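Local coordinates for protein LAIR1 ecotodomain from MGD21 antibody (Homo sapiens, PDB 7JZK) that is the LAIR1 immunoglobulin-like domain inserted in a malaria antibody, where it binds the variable V2 domain of a Plasmodium RIFIN, at residues Val30-Glu38 with Ser57-Ile65. Numbering follows the deposited sequence.
Sequences VGVQTFRLE and SESEARFRI
Leu37 lies over one face of the Phe63 ring, its CB 3.6 Å from the ring centroid and only 2° off the ring normal. This is a CH-pi contact. The edge of the same ring, at CZ, meets the carbonyl O of Phe35 near the ring plane. The Phe35 ring has the carbonyl O of Ser59 at its own edge, 4.2 Å from CE1, while Ala61 CB approaches it obliquely.

These residues pack the two sheets of an immunoglobulin sandwich against each other. Strand 34-38 belongs to one sheet and strand 58-65 to the other. Their directions differ by 43°, and their axes come within 8.1 Å at closest approach. No hydrogen bond joins them; side chains pack on each other and on backbone atoms.

Phe35 CD1 sits 3.4 Å from Ala61 CB; CD1 and CE1 of the ring each lie 4.1 Å from Ala61 N. Phe35 and Phe63 both also touch Cys26 on strand 22-28. The side chains of Leu37 and Phe63 lie antiparallel and overlap along their length. CG of Leu37 is anti to the backbone N (chi1 171°), and the further turn about chi2 puts CD2 3.5 Å from Phe63 CB. Both residues also pack on the RIFIN chain, Leu37 on its Ala78 and Phe63 on its Phe79, so this end of the core borders the interface with the parasite protein.

At the other end, Val30 lays CG2 alongside the Ser57-Glu58 peptide, 3.6 Å from Ser57 C. The OG of buried Ser59 is hydrogen-bonded to the carbonyl O of Pro29, and Val32 CG2 packs against that same OG at 3.5 Å.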
ATOM      1  N   VAL A  30       3.604 -21.433 -14.123  1.00 57.21           N
ATOM      2  CA  VAL A  30       4.819 -21.689 -13.355  1.00 53.72           C
ATOM      3  C   VAL A  30       5.744 -20.495 -13.457  1.00 55.70           C
ATOM      4  O   VAL A  30       5.830 -19.844 -14.504  1.00 56.46           O
ATOM      5  CB  VAL A  30       5.503 -22.984 -13.833  1.00 66.98           C
ATOM      6  CG1 VAL A  30       7.005 -22.987 -13.496  1.00 65.62           C
ATOM      7  CG2 VAL A  30       4.824 -24.203 -13.214  1.00 62.88           C
ATOM      8  N   GLY A  31       6.431 -20.192 -12.362  1.00 52.32           N
ATOM      9  CA  GLY A  31       7.376 -19.105 -12.369  1.00 54.65           C
ATOM     10  C   GLY A  31       6.817 -17.764 -11.970  1.00 53.97           C
ATOM     11  O   GLY A  31       7.463 -16.742 -12.233  1.00 52.47           O
ATOM     12  N   VAL A  32       5.633 -17.723 -11.352  1.00 54.57           N
ATOM     13  CA  VAL A  32       5.122 -16.447 -10.874  1.00 53.99           C
ATOM     14  C   VAL A  32       6.099 -15.896  -9.848  1.00 50.20           C
ATOM     15  O   VAL A  32       6.474 -16.586  -8.893  1.00 49.48           O
ATOM     16  CB  VAL A  32       3.725 -16.609 -10.255  1.00 53.72           C
ATOM     17  CG1 VAL A  32       3.313 -15.314  -9.570  1.00 47.29           C
ATOM     18  CG2 VAL A  32       2.705 -17.004 -11.298  1.00 50.65           C
ATOM     19  N   GLN A  33       6.531 -14.654 -10.049  1.00 50.10           N
ATOM     20  CA  GLN A  33       7.351 -14.007  -9.032  1.00 52.30           C
ATOM     21  C   GLN A  33       6.492 -13.497  -7.892  1.00 49.73           C
ATOM     22  O   GLN A  33       6.744 -13.817  -6.727  1.00 52.66           O
ATOM     23  CB  GLN A  33       8.129 -12.858  -9.644  1.00 50.25           C
ATOM     24  CG  GLN A  33       8.855 -13.247 -10.890  1.00 45.73           C
ATOM     25  CD  GLN A  33       9.745 -12.142 -11.353  1.00 54.32           C
ATOM     26  OE1 GLN A  33      10.099 -11.243 -10.576  1.00 60.41           O
ATOM     27  NE2 GLN A  33      10.103 -12.176 -12.628  1.00 53.98           N
ATOM     28  N   THR A  34       5.435 -12.755  -8.217  1.00 47.21           N
ATOM     29  CA  THR A  34       4.589 -12.184  -7.187  1.00 51.41           C
ATOM     30  C   THR A  34       3.126 -12.352  -7.570  1.00 47.65           C
ATOM     31  O   THR A  34       2.742 -12.111  -8.718  1.00 48.43           O
ATOM     32  CB  THR A  34       4.880 -10.689  -6.991  1.00 46.24           C
ATOM     33  OG1 THR A  34       6.292 -10.465  -6.957  1.00 53.07           O
ATOM     34  CG2 THR A  34       4.355 -10.265  -5.678  1.00 55.39           C
ATOM     35  N   PHE A  35       2.317 -12.738  -6.593  1.00 42.80           N
ATOM     36  CA  PHE A  35       0.868 -12.675  -6.695  1.00 46.70           C
ATOM     37  C   PHE A  35       0.377 -11.466  -5.909  1.00 45.96           C
ATOM     38  O   PHE A  35       0.809 -11.256  -4.771  1.00 43.27           O
ATOM     39  CB  PHE A  35       0.232 -13.930  -6.112  1.00 47.71           C
ATOM     40  CG  PHE A  35      -0.273 -14.863  -7.135  1.00 50.34           C
ATOM     41  CD1 PHE A  35       0.331 -16.090  -7.322  1.00 56.45           C
ATOM     42  CD2 PHE A  35      -1.318 -14.495  -7.950  1.00 56.45           C
ATOM     43  CE1 PHE A  35      -0.131 -16.961  -8.296  1.00 57.81           C
ATOM     44  CE2 PHE A  35      -1.784 -15.340  -8.912  1.00 54.67           C
ATOM     45  CZ  PHE A  35      -1.195 -16.583  -9.090  1.00 55.64           C
ATOM     46  N   ARG A  36      -0.544 -10.695  -6.489  1.00 42.85           N
ATOM     47  CA  ARG A  36      -1.173  -9.563  -5.816  1.00 42.15           C
ATOM     48  C   ARG A  36      -2.679  -9.782  -5.788  1.00 41.70           C
ATOM     49  O   ARG A  36      -3.309  -9.956  -6.846  1.00 42.68           O
ATOM     50  CB  ARG A  36      -0.852  -8.251  -6.529  1.00 41.79           C
ATOM     51  CG  ARG A  36      -1.759  -7.075  -6.222  1.00 40.48           C
ATOM     52  CD  ARG A  36      -1.165  -5.784  -6.792  1.00 37.79           C
ATOM     53  NE  ARG A  36       0.200  -5.542  -6.326  1.00 36.57           N
ATOM     54  CZ  ARG A  36       0.942  -4.494  -6.691  1.00 36.84           C
ATOM     55  NH1 ARG A  36       0.456  -3.584  -7.534  1.00 32.95           N
ATOM     56  NH2 ARG A  36       2.174  -4.349  -6.213  1.00 37.27           N
ATOM     57  N   LEU A  37      -3.249  -9.727  -4.584  1.00 39.30           N
ATOM     58  CA  LEU A  37      -4.676  -9.872  -4.352  1.00 40.42           C
ATOM     59  C   LEU A  37      -5.266  -8.488  -4.170  1.00 41.59           C
ATOM     60  O   LEU A  37      -4.850  -7.756  -3.264  1.00 43.95           O
ATOM     61  CB  LEU A  37      -4.944 -10.742  -3.133  1.00 35.56           C
ATOM     62  CG  LEU A  37      -6.386 -10.791  -2.664  1.00 38.13           C
ATOM     63  CD1 LEU A  37      -7.212 -11.693  -3.586  1.00 38.55           C
ATOM     64  CD2 LEU A  37      -6.357 -11.365  -1.259  1.00 34.22           C
ATOM     65  N   GLU A  38      -6.137  -8.129  -5.096  1.00 38.28           N
ATOM     66  CA  GLU A  38      -6.697  -6.772  -5.114  1.00 39.26           C
ATOM     67  C   GLU A  38      -8.134  -6.784  -4.636  1.00 42.35           C
ATOM     68  O   GLU A  38      -8.798  -7.795  -4.780  1.00 44.45           O
ATOM     69  CB  GLU A  38      -6.648  -6.217  -6.531  1.00 33.99           C
ATOM     70  CG  GLU A  38      -5.301  -5.740  -7.013  1.00 33.70           C
ATOM     71  CD  GLU A  38      -5.415  -5.139  -8.400  1.00 34.82           C
ATOM     72  OE1 GLU A  38      -4.388  -4.823  -8.999  1.00 31.49           O
ATOM     73  OE2 GLU A  38      -6.540  -4.988  -8.871  1.00 33.63           O
ATOM     74  N   SER A  57       2.952 -27.036 -14.554  1.00 69.53           N
ATOM     75  CA  SER A  57       2.410 -25.894 -15.276  1.00 70.75           C
ATOM     76  C   SER A  57       1.530 -24.958 -14.445  1.00 73.39           C
ATOM     77  O   SER A  57       1.080 -23.943 -14.986  1.00 78.65           O
ATOM     78  CB  SER A  57       1.604 -26.372 -16.496  1.00 65.72           C
ATOM     79  OG  SER A  57       0.490 -27.146 -16.091  1.00 65.03           O
ATOM     80  N   GLU A  58       1.313 -25.225 -13.150  1.00 70.98           N
ATOM     81  CA  GLU A  58       0.390 -24.414 -12.360  1.00 70.40           C
ATOM     82  C   GLU A  58       0.951 -24.114 -10.975  1.00 70.31           C
ATOM     83  O   GLU A  58       1.294 -25.029 -10.220  1.00 71.23           O
ATOM     84  CB  GLU A  58      -0.969 -25.106 -12.243  1.00 71.18           C
ATOM     85  CG  GLU A  58      -1.726 -25.004 -13.553  1.00 86.54           C
ATOM     86  CD  GLU A  58      -3.215 -25.225 -13.434  1.00 99.59           C
ATOM     87  OE1 GLU A  58      -3.736 -25.264 -12.292  1.00 95.85           O
ATOM     88  OE2 GLU A  58      -3.856 -25.372 -14.501  1.00 99.26           O
ATOM     89  N   SER A  59       1.009 -22.813 -10.639  1.00 64.76           N
ATOM     90  CA  SER A  59       1.474 -22.358  -9.332  1.00 65.46           C
ATOM     91  C   SER A  59       0.389 -21.535  -8.674  1.00 61.65           C
ATOM     92  O   SER A  59      -0.481 -20.964  -9.343  1.00 62.90           O
ATOM     93  CB  SER A  59       2.776 -21.519  -9.394  1.00 60.76           C
ATOM     94  OG  SER A  59       2.595 -20.281 -10.059  1.00 60.02           O
ATOM     95  N   GLU A  60       0.455 -21.472  -7.353  1.00 54.22           N
ATOM     96  CA  GLU A  60      -0.606 -20.825  -6.622  1.00 57.69           C
ATOM     97  C   GLU A  60      -0.028 -20.052  -5.454  1.00 58.99           C
ATOM     98  O   GLU A  60       1.128 -20.229  -5.064  1.00 60.09           O
ATOM     99  CB  GLU A  60      -1.636 -21.839  -6.118  1.00 59.36           C
ATOM    100  CG  GLU A  60      -1.184 -22.577  -4.882  1.00 62.17           C
ATOM    101  CD  GLU A  60      -2.276 -23.445  -4.282  1.00 61.94           C
ATOM    102  OE1 GLU A  60      -2.204 -23.751  -3.068  1.00 63.82           O
ATOM    103  OE2 GLU A  60      -3.215 -23.808  -5.025  1.00 65.36           O
ATOM    104  N   ALA A  61      -0.864 -19.167  -4.926  1.00 52.45           N
ATOM    105  CA  ALA A  61      -0.560 -18.388  -3.742  1.00 48.42           C
ATOM    106  C   ALA A  61      -1.851 -18.261  -2.958  1.00 49.88           C
ATOM    107  O   ALA A  61      -2.935 -18.160  -3.543  1.00 49.30           O
ATOM    108  CB  ALA A  61      -0.001 -17.008  -4.080  1.00 43.57           C
ATOM    109  N   ARG A  62      -1.731 -18.261  -1.636  1.00 40.70           N
ATOM    110  CA  ARG A  62      -2.889 -18.287  -0.762  1.00 46.96           C
ATOM    111  C   ARG A  62      -2.887 -17.050   0.128  1.00 47.48           C
ATOM    112  O   ARG A  62      -1.854 -16.704   0.713  1.00 38.76           O
ATOM    113  CB  ARG A  62      -2.838 -19.557   0.082  1.00 49.86           C
ATOM    114  CG  ARG A  62      -2.829 -20.789  -0.791  1.00 53.22           C
ATOM    115  CD  ARG A  62      -3.141 -22.060  -0.043  1.00 54.45           C
ATOM    116  NE  ARG A  62      -4.333 -22.620  -0.653  1.00 61.13           N
ATOM    117  CZ  ARG A  62      -4.682 -23.893  -0.611  1.00 60.21           C
ATOM    118  NH1 ARG A  62      -3.920 -24.778   0.022  1.00 62.04           N
ATOM    119  NH2 ARG A  62      -5.801 -24.276  -1.215  1.00 63.79           N
ATOM    120  N   PHE A  63      -4.045 -16.394   0.243  1.00 51.60           N
ATOM    121  CA  PHE A  63      -4.235 -15.241   1.126  1.00 42.45           C
ATOM    122  C   PHE A  63      -5.369 -15.615   2.064  1.00 45.07           C
ATOM    123  O   PHE A  63      -6.502 -15.797   1.612  1.00 45.22           O
ATOM    124  CB  PHE A  63      -4.588 -13.970   0.343  1.00 39.34           C
ATOM    125  CG  PHE A  63      -3.626 -13.643  -0.773  1.00 44.42           C
ATOM    126  CD1 PHE A  63      -3.725 -14.282  -2.008  1.00 44.97           C
ATOM    127  CD2 PHE A  63      -2.638 -12.687  -0.601  1.00 41.98           C
ATOM    128  CE1 PHE A  63      -2.853 -13.987  -3.022  1.00 40.26           C
ATOM    129  CE2 PHE A  63      -1.764 -12.393  -1.629  1.00 41.03           C
ATOM    130  CZ  PHE A  63      -1.880 -13.048  -2.839  1.00 40.91           C
ATOM    131  N   ARG A  64      -5.084 -15.744   3.357  1.00 42.27           N
ATOM    132  CA  ARG A  64      -6.067 -16.303   4.272  1.00 46.28           C
ATOM    133  C   ARG A  64      -6.475 -15.280   5.330  1.00 54.22           C
ATOM    134  O   ARG A  64      -5.621 -14.689   5.994  1.00 49.36           O
ATOM    135  CB  ARG A  64      -5.500 -17.543   4.951  1.00 47.45           C
ATOM    136  CG  ARG A  64      -6.248 -17.899   6.225  1.00 53.80           C
ATOM    137  CD  ARG A  64      -5.477 -18.923   7.070  1.00 61.22           C
ATOM    138  NE  ARG A  64      -6.201 -19.128   8.317  1.00 66.91           N
ATOM    139  CZ  ARG A  64      -7.037 -20.138   8.531  1.00 73.01           C
ATOM    140  NH1 ARG A  64      -7.670 -20.231   9.692  1.00 72.72           N
ATOM    141  NH2 ARG A  64      -7.233 -21.064   7.591  1.00 66.87           N
ATOM    142  N   ILE A  65      -7.781 -15.103   5.507  1.00 51.23           N
ATOM    143  CA  ILE A  65      -8.334 -14.300   6.588  1.00 54.34           C
ATOM    144  C   ILE A  65      -8.850 -15.256   7.658  1.00 55.29           C
ATOM    145  O   ILE A  65      -9.766 -16.047   7.396  1.00 54.94           O
ATOM    146  CB  ILE A  65      -9.461 -13.374   6.089  1.00 52.38           C
ATOM    147  CG1 ILE A  65      -8.956 -12.389   5.033  1.00 48.45           C
ATOM    148  CG2 ILE A  65     -10.084 -12.621   7.267  1.00 54.47           C
ATOM    149  CD1 ILE A  65     -10.075 -11.568   4.428  1.00 40.21           C
TER